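Local coordinates for acyl-CoA dehydrogenase domain protein Tcur3483 (Thermomonospora curvata, PDB 6WY9) that binds FAD and probably acts as an oxidoreductase on CH-CH groups, as members of the acyl-CoA dehydrogenase family do, at residues L32-R37 with V95-E99; D154-L158 with K199-I203; R300-L305 with D342-T346. All coordinates share one frame; numbering follows the deposited sequence.

Contact 1. Residues L32-R37 with V95-E99; sequences LRAELR and VLFDE
Leu36 and Leu96 meet at the apolar heart of this helix pair, their side chains crossing at about a right angle with Leu36 CD2 3.8 Å from Leu96 CD1. The other branch, Leu36 CD1, lies against the backbone of the second helix, 3.7 Å from Leu96 CA. One turn back toward the N terminus, Leu32 lays CD2 on Val95 CB at 4.0 Å, and Tyr77 and Trp74 from loops pack on this apolar side. Here the packing is compact and buried.

The other side is polar and more open to solvent, and long charged chains replace short branched ones. The chain of Arg33, bent at chi3, runs across Val95, whose CG1 sits 3.9 Å above the centre of the guanidinium, measured from its plane. From this position NH1 of Arg33 reaches Glu99 OE2 at 3.1 Å, in the guanidinium plane and on the anti lone pair of the oxygen, while its bond to Asp98 OD1 is weak. Arg37 approaches the same carboxylate from the syn side: its NH2 lies 2.7 Å from Glu99 OE2, in a somewhat bent bond (132°). Asp98 has its stronger partner in Arg274 of helix 263-286.

The two segments, on helices 26-41 and 90-103 of the N-terminal domain, run at 36° to each other. One buried carboxylate oxygen thus serves two arginines. With Arg274 also close by, three positive charges crowd round Asp98 and Glu99, and the two acids probably offset the mutual repulsion of the arginines, that between Arg33 and Arg274 in particular.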
loop_
_atom_site.group_PDB
_atom_site.type_symbol
_atom_site.label_atom_id
_atom_site.label_comp_id
_atom_site.label_asym_id
_atom_site.label_seq_id
_atom_site.Cartn_x
_atom_site.Cartn_y
_atom_site.Cartn_z
ATOM N N LEU A 32 27.611 0.292 -28.869
ATOM C CA LEU A 32 28.310 0.033 -27.617
ATOM C C LEU A 32 27.739 -1.197 -26.933
ATOM O O LEU A 32 28.476 -2.079 -26.467
ATOM C CB LEU A 32 28.196 1.250 -26.701
ATOM C CG LEU A 32 28.776 1.077 -25.306
ATOM C CD1 LEU A 32 30.281 0.798 -25.403
ATOM C CD2 LEU A 32 28.504 2.379 -24.573
ATOM N N ARG A 33 26.412 -1.286 -26.900
ATOM C CA ARG A 33 25.755 -2.451 -26.332
ATOM C C ARG A 33 26.256 -3.732 -26.996
ATOM O O ARG A 33 26.602 -4.701 -26.318
ATOM C CB ARG A 33 24.228 -2.289 -26.479
ATOM C CG ARG A 33 23.419 -2.818 -25.315
ATOM C CD ARG A 33 21.898 -2.549 -25.375
ATOM N NE ARG A 33 21.553 -1.321 -24.662
ATOM C CZ ARG A 33 21.555 -1.194 -23.327
ATOM N NH1 ARG A 33 21.893 -2.215 -22.536
ATOM N NH2 ARG A 33 21.225 -0.035 -22.769
ATOM N N ALA A 34 26.304 -3.757 -28.339
ATOM C CA ALA A 34 26.633 -4.992 -29.057
ATOM C C ALA A 34 28.101 -5.382 -28.879
ATOM O O ALA A 34 28.436 -6.580 -28.815
ATOM C CB ALA A 34 26.299 -4.837 -30.552
ATOM N N GLU A 35 28.988 -4.377 -28.847
ATOM C CA GLU A 35 30.387 -4.593 -28.526
ATOM C C GLU A 35 30.547 -5.217 -27.139
ATOM O O GLU A 35 31.335 -6.150 -26.955
ATOM C CB GLU A 35 31.144 -3.259 -28.596
ATOM C CG GLU A 35 32.544 -3.344 -28.031
ATOM C CD GLU A 35 33.311 -2.019 -28.085
ATOM O OE1 GLU A 35 34.518 -2.020 -27.797
ATOM O OE2 GLU A 35 32.717 -0.978 -28.421
ATOM N N LEU A 36 29.851 -4.678 -26.140
ATOM C CA LEU A 36 30.068 -5.181 -24.781
ATOM C C LEU A 36 29.560 -6.610 -24.615
ATOM O O LEU A 36 30.131 -7.368 -23.823
ATOM C CB LEU A 36 29.436 -4.250 -23.731
ATOM C CG LEU A 36 30.163 -2.911 -23.483
ATOM C CD1 LEU A 36 29.230 -1.884 -22.819
ATOM C CD2 LEU A 36 31.449 -3.100 -22.652
ATOM N N ARG A 37 28.518 -7.012 -25.356
ATOM C CA ARG A 37 28.079 -8.409 -25.308
ATOM C C ARG A 37 29.148 -9.329 -25.870
ATOM O O ARG A 37 29.520 -10.321 -25.235
ATOM C CB ARG A 37 26.778 -8.605 -26.087
ATOM C CG ARG A 37 25.653 -7.682 -25.686
ATOM C CD ARG A 37 24.769 -8.283 -24.647
ATOM N NE ARG A 37 23.509 -8.612 -25.240
ATOM C CZ ARG A 37 22.372 -7.924 -25.120
ATOM N NH1 ARG A 37 21.311 -8.375 -25.746
ATOM N NH2 ARG A 37 22.282 -6.832 -24.382
ATOM N N VAL A 95 24.972 2.140 -20.177
ATOM C CA VAL A 95 25.014 0.956 -21.039
ATOM C C VAL A 95 26.049 -0.021 -20.506
ATOM O O VAL A 95 25.783 -1.218 -20.375
ATOM C CB VAL A 95 25.299 1.333 -22.505
ATOM C CG1 VAL A 95 25.283 0.071 -23.370
ATOM C CG2 VAL A 95 24.280 2.341 -23.051
ATOM N N LEU A 96 27.236 0.484 -20.151
ATOM C CA LEU A 96 28.273 -0.369 -19.573
ATOM C C LEU A 96 27.777 -1.094 -18.312
ATOM O O LEU A 96 27.838 -2.330 -18.226
ATOM C CB LEU A 96 29.518 0.467 -19.294
ATOM C CG LEU A 96 30.645 -0.241 -18.520
ATOM C CD1 LEU A 96 31.048 -1.536 -19.176
ATOM C CD2 LEU A 96 31.863 0.689 -18.393
ATOM N N PHE A 97 27.245 -0.353 -17.337
ATOM C CA PHE A 97 26.750 -1.008 -16.117
ATOM C C PHE A 97 25.637 -2.007 -16.422
ATOM O O PHE A 97 25.566 -3.084 -15.807
ATOM C CB PHE A 97 26.257 0.035 -15.113
ATOM C CG PHE A 97 27.318 1.012 -14.690
ATOM C CD1 PHE A 97 28.659 0.655 -14.714
ATOM C CD2 PHE A 97 26.984 2.299 -14.272
ATOM C CE1 PHE A 97 29.659 1.570 -14.322
ATOM C CE2 PHE A 97 27.979 3.208 -13.892
ATOM C CZ PHE A 97 29.311 2.835 -13.916
ATOM N N ASP A 98 24.744 -1.673 -17.356
ATOM C CA ASP A 98 23.658 -2.613 -17.633
ATOM C C ASP A 98 24.202 -3.895 -18.246
ATOM O O ASP A 98 23.749 -5.001 -17.911
ATOM C CB ASP A 98 22.603 -1.976 -18.528
ATOM C CG ASP A 98 21.346 -2.841 -18.634
ATOM O OD1 ASP A 98 21.102 -3.379 -19.734
ATOM O OD2 ASP A 98 20.624 -3.015 -17.611
ATOM N N GLU A 99 25.223 -3.774 -19.087
ATOM C CA GLU A 99 25.711 -4.954 -19.785
ATOM C C GLU A 99 26.558 -5.840 -18.879
ATOM O O GLU A 99 26.491 -7.067 -19.002
ATOM C CB GLU A 99 26.479 -4.533 -21.050
ATOM C CG GLU A 99 25.532 -4.033 -22.179
ATOM C CD GLU A 99 24.607 -5.128 -22.710
ATOM O OE1 GLU A 99 25.073 -6.275 -22.879
ATOM O OE2 GLU A 99 23.401 -4.862 -22.928
#

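Contact 2. Residues D154-L158 with K199-I203; sequences DLASL and KHKGI
Lys199 sets out with CG between its backbone N and carbonyl carbon (chi1 62°), while Asp154 holds CG anti to its N (chi1 -176°); from these starts, and with a bend at chi3 of the lysine, the two side chains cross at about a right angle, bringing the ammonium to the carboxylate. Lys199 NZ meets Asp154 OD1 at 2.8 Å in a salt bridge, on the syn side and 19° out of the carboxylate plane. Asp154 OD2 accepts a hydrogen bond from Ser157 OG at 2.8 Å, coming from above that plane. Ala156 packs alongside the lysine chain: its CB lies 3.6 Å from Lys199 CE and makes a CH-pi contact over one face of the His200 ring, 3.8 Å from the centroid. A leucine in place of Asp154 would probably leave the Lys199 ammonium without its mate and Ser157 OG free to turn. Deeper in, Ile203 CD1 touches Leu158 CD2 at 4.0 Å.

Asp154 directly follows the FAD-binding residues Gly152 and Thr153. Its loop, between strands 142-145 and 161-164, is pinned to the loop joining strands 186-192 and 203-209, with Arg192 hydrogen-bonding to carbonyls of both and Trp251 of helix 250-260 packing against His200 and Ile203.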
loop_
_atom_site.group_PDB
_atom_site.type_symbol
_atom_site.label_atom_id
_atom_site.label_comp_id
_atom_site.label_asym_id
_atom_site.label_seq_id
_atom_site.Cartn_x
_atom_site.Cartn_y
_atom_site.Cartn_z
ATOM N N ASP A 154 23.241 5.313 13.006
ATOM C CA ASP A 154 23.901 6.420 13.700
ATOM C C ASP A 154 25.412 6.310 13.504
ATOM O O ASP A 154 26.198 6.046 14.434
ATOM C CB ASP A 154 23.522 6.419 15.181
ATOM C CG ASP A 154 24.086 7.605 15.940
ATOM O OD1 ASP A 154 24.670 8.515 15.334
ATOM O OD2 ASP A 154 23.942 7.604 17.173
ATOM N N LEU A 155 25.799 6.438 12.232
ATOM C CA LEU A 155 27.193 6.214 11.868
ATOM C C LEU A 155 28.102 7.226 12.560
ATOM O O LEU A 155 29.231 6.890 12.932
ATOM C CB LEU A 155 27.351 6.262 10.336
ATOM C CG LEU A 155 28.800 6.204 9.791
ATOM C CD1 LEU A 155 29.532 4.962 10.320
ATOM C CD2 LEU A 155 28.881 6.292 8.243
ATOM N N ALA A 156 27.613 8.457 12.779
ATOM C CA ALA A 156 28.417 9.487 13.426
ATOM C C ALA A 156 28.740 9.162 14.887
ATOM O O ALA A 156 29.543 9.876 15.496
ATOM C CB ALA A 156 27.728 10.859 13.322
ATOM N N SER A 157 28.184 8.085 15.447
ATOM C CA SER A 157 28.573 7.603 16.767
ATOM C C SER A 157 29.680 6.562 16.733
ATOM O O SER A 157 29.900 5.913 17.753
ATOM C CB SER A 157 27.373 6.976 17.484
ATOM O OG SER A 157 26.565 7.999 18.012
ATOM N N LEU A 158 30.335 6.339 15.592
ATOM C CA LEU A 158 31.353 5.298 15.533
ATOM C C LEU A 158 32.471 5.568 16.550
ATOM O O LEU A 158 32.762 6.717 16.904
ATOM C CB LEU A 158 31.907 5.206 14.095
ATOM C CG LEU A 158 32.557 6.511 13.608
ATOM C CD1 LEU A 158 34.027 6.678 14.110
ATOM C CD2 LEU A 158 32.409 6.678 12.066
ATOM N N LYS A 199 30.264 14.852 17.525
ATOM C CA LYS A 199 30.466 13.547 16.890
ATOM C C LYS A 199 30.732 13.675 15.391
ATOM O O LYS A 199 31.619 13.001 14.861
ATOM C CB LYS A 199 29.276 12.625 17.162
ATOM C CG LYS A 199 27.919 13.067 16.625
ATOM C CD LYS A 199 26.814 12.192 17.254
ATOM C CE LYS A 199 25.812 11.630 16.240
ATOM N NZ LYS A 199 24.727 10.816 16.902
ATOM N N HIS A 200 29.995 14.545 14.692
ATOM C CA HIS A 200 30.238 14.751 13.267
ATOM C C HIS A 200 31.588 15.391 12.992
ATOM O O HIS A 200 32.056 15.361 11.851
ATOM C CB HIS A 200 29.148 15.631 12.659
ATOM C CG HIS A 200 27.797 14.996 12.659
ATOM N ND1 HIS A 200 27.346 14.206 11.626
ATOM C CD2 HIS A 200 26.807 15.015 13.580
ATOM C CE1 HIS A 200 26.132 13.768 11.906
ATOM N NE2 HIS A 200 25.780 14.250 13.085
ATOM N N LYS A 201 32.223 15.983 13.998
ATOM C CA LYS A 201 33.470 16.711 13.777
ATOM C C LYS A 201 34.676 15.996 14.383
ATOM O O LYS A 201 35.740 16.603 14.524
ATOM C CB LYS A 201 33.348 18.140 14.314
ATOM C CG LYS A 201 31.956 18.727 14.082
ATOM C CD LYS A 201 31.936 20.149 13.559
ATOM C CE LYS A 201 32.324 21.140 14.633
ATOM N NZ LYS A 201 31.678 22.495 14.507
ATOM N N GLY A 202 34.530 14.715 14.737
ATOM C CA GLY A 202 35.599 13.959 15.365
ATOM C C GLY A 202 36.112 12.802 14.525
ATOM O O GLY A 202 36.884 11.969 15.006
ATOM N N ILE A 203 35.729 12.763 13.249
ATOM C CA ILE A 203 35.905 11.591 12.396
ATOM C C ILE A 203 36.907 11.906 11.298
ATOM O O ILE A 203 36.910 13.014 10.750
ATOM C CB ILE A 203 34.553 11.173 11.800
ATOM C CG1 ILE A 203 33.623 10.725 12.921
ATOM C CG2 ILE A 203 34.712 10.046 10.748
ATOM C CD1 ILE A 203 32.176 10.651 12.479
#

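Contact 3. Residues R300-L305 with D342-T346; sequences RTYAKL and DVQRT. With GOL (glycerol), chain I.
Arg300 and Asp342 come at each other from opposite directions and meet end-on, guanidinium and carboxylate nearly coplanar at 14°. Two almost straight bonds form this grip: NH1 of Arg300 reaches Asp342 OD2 at 2.8 Å, and NH2 reaches Asp342 OD1 at 2.7 Å, each on a syn lone pair. To attain this pose the otherwise extended arginine chain folds at chi3 (55°). Lys304, one helical turn beyond Arg300, crosses the aspartate at about a right angle and brings NZ to within 2.7 Å of Asp342 OD2 on the anti side. OD2 therefore accepts from two cations, and the paired bonds hold the carboxylate against rotation. An aromatic side chain of a neighbouring subunit packs on both Arg300 and Lys304.

Beside this polar group the orientation changes to tip to tip. Thr301 CG2 points at Thr346 CB, 3.7 Å away, and Leu305 CG meets Val343 CG2 at 3.9 Å. The hydroxyl of Thr346 turns back to its own helix, giving a hydrogen bond to Asp342 O at 2.8 Å, and that of Thr301 bonds to Asp297 O. A glycerol, probably from the crystallisation liquor, meets the neighbouring NE/NH2 edge of Arg300: its O1 accepts from Arg300 NH2 at 2.9 Å, and its O3 accepts from Arg345 NE.

Helices 292-321 and 326-350 run antiparallel here, the segments at 161°, with Met272 and Trp276 of helix 263-286 behind Val343 and Leu305. Antiparallel packing of this kind, here joined by ion pairs, is characteristic of the helical bundle that forms the C-terminal domain of acyl-CoA dehydrogenases.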
loop_
_atom_site.group_PDB
_atom_site.type_symbol
_atom_site.label_atom_id
_atom_site.label_comp_id
_atom_site.label_asym_id
_atom_site.label_seq_id
_atom_site.Cartn_x
_atom_site.Cartn_y
_atom_site.Cartn_z
ATOM N N ARG A 300 1.375 -2.477 -13.471
ATOM C CA ARG A 300 1.704 -1.698 -12.283
ATOM C C ARG A 300 3.208 -1.637 -12.071
ATOM O O ARG A 300 3.755 -0.563 -11.802
ATOM C CB ARG A 300 1.024 -2.270 -11.021
ATOM C CG ARG A 300 0.975 -1.310 -9.836
ATOM C CD ARG A 300 0.335 -1.972 -8.540
ATOM N NE ARG A 300 1.074 -3.197 -8.224
ATOM C CZ ARG A 300 2.256 -3.214 -7.613
ATOM N NH1 ARG A 300 2.821 -2.063 -7.209
ATOM N NH2 ARG A 300 2.896 -4.366 -7.407
ATOM N N THR A 301 3.908 -2.762 -12.270
ATOM C CA THR A 301 5.361 -2.704 -12.109
ATOM C C THR A 301 6.010 -1.940 -13.255
ATOM O O THR A 301 7.021 -1.267 -13.029
ATOM C CB THR A 301 5.980 -4.101 -11.948
ATOM O OG1 THR A 301 5.508 -4.942 -12.997
ATOM C CG2 THR A 301 5.590 -4.710 -10.594
ATOM N N TYR A 302 5.478 -2.036 -14.499
ATOM C CA TYR A 302 5.967 -1.179 -15.572
ATOM C C TYR A 302 5.911 0.311 -15.159
ATOM O O TYR A 302 6.853 1.101 -15.398
ATOM C CB TYR A 302 5.124 -1.417 -16.841
ATOM C CG TYR A 302 5.496 -0.592 -18.056
ATOM C CD1 TYR A 302 6.462 -1.038 -18.952
ATOM C CD2 TYR A 302 4.866 0.636 -18.342
ATOM C CE1 TYR A 302 6.774 -0.300 -20.126
ATOM C CE2 TYR A 302 5.190 1.366 -19.489
ATOM C CZ TYR A 302 6.154 0.910 -20.378
ATOM O OH TYR A 302 6.460 1.656 -21.534
ATOM N N ALA A 303 4.768 0.732 -14.623
ATOM C CA ALA A 303 4.597 2.157 -14.318
ATOM C C ALA A 303 5.559 2.595 -13.215
ATOM O O ALA A 303 6.094 3.710 -13.269
ATOM C CB ALA A 303 3.162 2.445 -13.885
ATOM N N LYS A 304 5.782 1.729 -12.227
ATOM C CA LYS A 304 6.670 2.069 -11.109
ATOM C C LYS A 304 8.136 2.032 -11.531
ATOM O O LYS A 304 8.937 2.851 -11.054
ATOM C CB LYS A 304 6.419 1.140 -9.922
ATOM C CG LYS A 304 5.064 1.448 -9.176
ATOM C CD LYS A 304 5.009 0.705 -7.859
ATOM C CE LYS A 304 6.009 1.299 -6.863
ATOM N NZ LYS A 304 5.760 0.621 -5.558
ATOM N N LEU A 305 8.491 1.084 -12.419
ATOM C CA LEU A 305 9.815 1.042 -13.036
ATOM C C LEU A 305 10.053 2.227 -13.938
ATOM O O LEU A 305 11.200 2.672 -14.054
ATOM C CB LEU A 305 10.036 -0.251 -13.853
ATOM C CG LEU A 305 10.260 -1.496 -12.955
ATOM C CD1 LEU A 305 10.108 -2.788 -13.829
ATOM C CD2 LEU A 305 11.639 -1.478 -12.225
ATOM N N ASP A 342 9.207 -4.328 -4.488
ATOM C CA ASP A 342 7.864 -4.505 -5.067
ATOM C C ASP A 342 7.925 -5.338 -6.360
ATOM O O ASP A 342 7.170 -6.301 -6.545
ATOM C CB ASP A 342 7.277 -3.107 -5.325
ATOM C CG ASP A 342 5.846 -3.130 -5.847
ATOM O OD1 ASP A 342 5.190 -4.199 -5.950
ATOM O OD2 ASP A 342 5.391 -2.017 -6.187
ATOM N N VAL A 343 8.857 -5.003 -7.250
ATOM C CA VAL A 343 8.983 -5.750 -8.499
ATOM C C VAL A 343 9.419 -7.208 -8.236
ATOM O O VAL A 343 8.916 -8.162 -8.867
ATOM C CB VAL A 343 9.960 -4.993 -9.420
ATOM C CG1 VAL A 343 10.267 -5.814 -10.703
ATOM C CG2 VAL A 343 9.370 -3.616 -9.790
ATOM N N GLN A 344 10.369 -7.404 -7.319
ATOM C CA GLN A 344 10.764 -8.763 -6.967
ATOM C C GLN A 344 9.576 -9.574 -6.471
ATOM O O GLN A 344 9.407 -10.724 -6.874
ATOM C CB GLN A 344 11.895 -8.742 -5.919
ATOM C CG GLN A 344 13.241 -8.287 -6.550
ATOM C CD GLN A 344 14.253 -7.692 -5.559
ATOM O OE1 GLN A 344 14.016 -7.666 -4.344
ATOM N NE2 GLN A 344 15.381 -7.173 -6.091
ATOM N N ARG A 345 8.768 -9.011 -5.554
ATOM C CA ARG A 345 7.610 -9.745 -5.037
ATOM C C ARG A 345 6.666 -10.089 -6.165
ATOM O O ARG A 345 6.164 -11.210 -6.262
ATOM C CB ARG A 345 6.823 -8.912 -4.009
ATOM C CG ARG A 345 7.483 -8.747 -2.631
ATOM C CD ARG A 345 6.664 -7.739 -1.778
ATOM N NE ARG A 345 5.272 -8.178 -1.553
ATOM C CZ ARG A 345 4.595 -7.848 -0.461
ATOM N NH1 ARG A 345 5.183 -7.120 0.478
ATOM N NH2 ARG A 345 3.347 -8.225 -0.296
ATOM N N THR A 346 6.418 -9.106 -7.030
ATOM C CA THR A 346 5.374 -9.220 -8.033
ATOM C C THR A 346 5.763 -10.216 -9.122
ATOM O O THR A 346 4.957 -11.064 -9.498
ATOM C CB THR A 346 5.081 -7.837 -8.630
ATOM O OG1 THR A 346 4.689 -6.934 -7.591
ATOM C CG2 THR A 346 3.952 -7.942 -9.666
HETATM C C1 GOL I . 1.438 -7.669 -6.982
HETATM O O1 GOL I . 0.813 -6.453 -7.429
HETATM C C2 GOL I . 1.632 -7.657 -5.438
HETATM O O2 GOL I . 0.675 -8.400 -4.775
HETATM C C3 GOL I . 3.034 -8.290 -5.218
HETATM O O3 GOL I . 3.167 -8.680 -3.850
#

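How the contacts relate
The three contacts follow one another along the chain, each closing before the next opens, and each belongs to a different domain: contact 1 to the N-terminal, contact 2 to the middle and contact 3 to the C-terminal. Contacts 1 and 3 both join helices and have centres about 24 Å apart, and helix 263-286 touches residues of both. Contact 2 instead joins loops of the strand-rich middle domain; its centre is about 40 Å from that of contact 1, across the centre of the chain, and 37 Å from that of contact 3. Together they sample the helical, beta and helical organisation of the family, and of the three only contact 2 adjoins the flavin site.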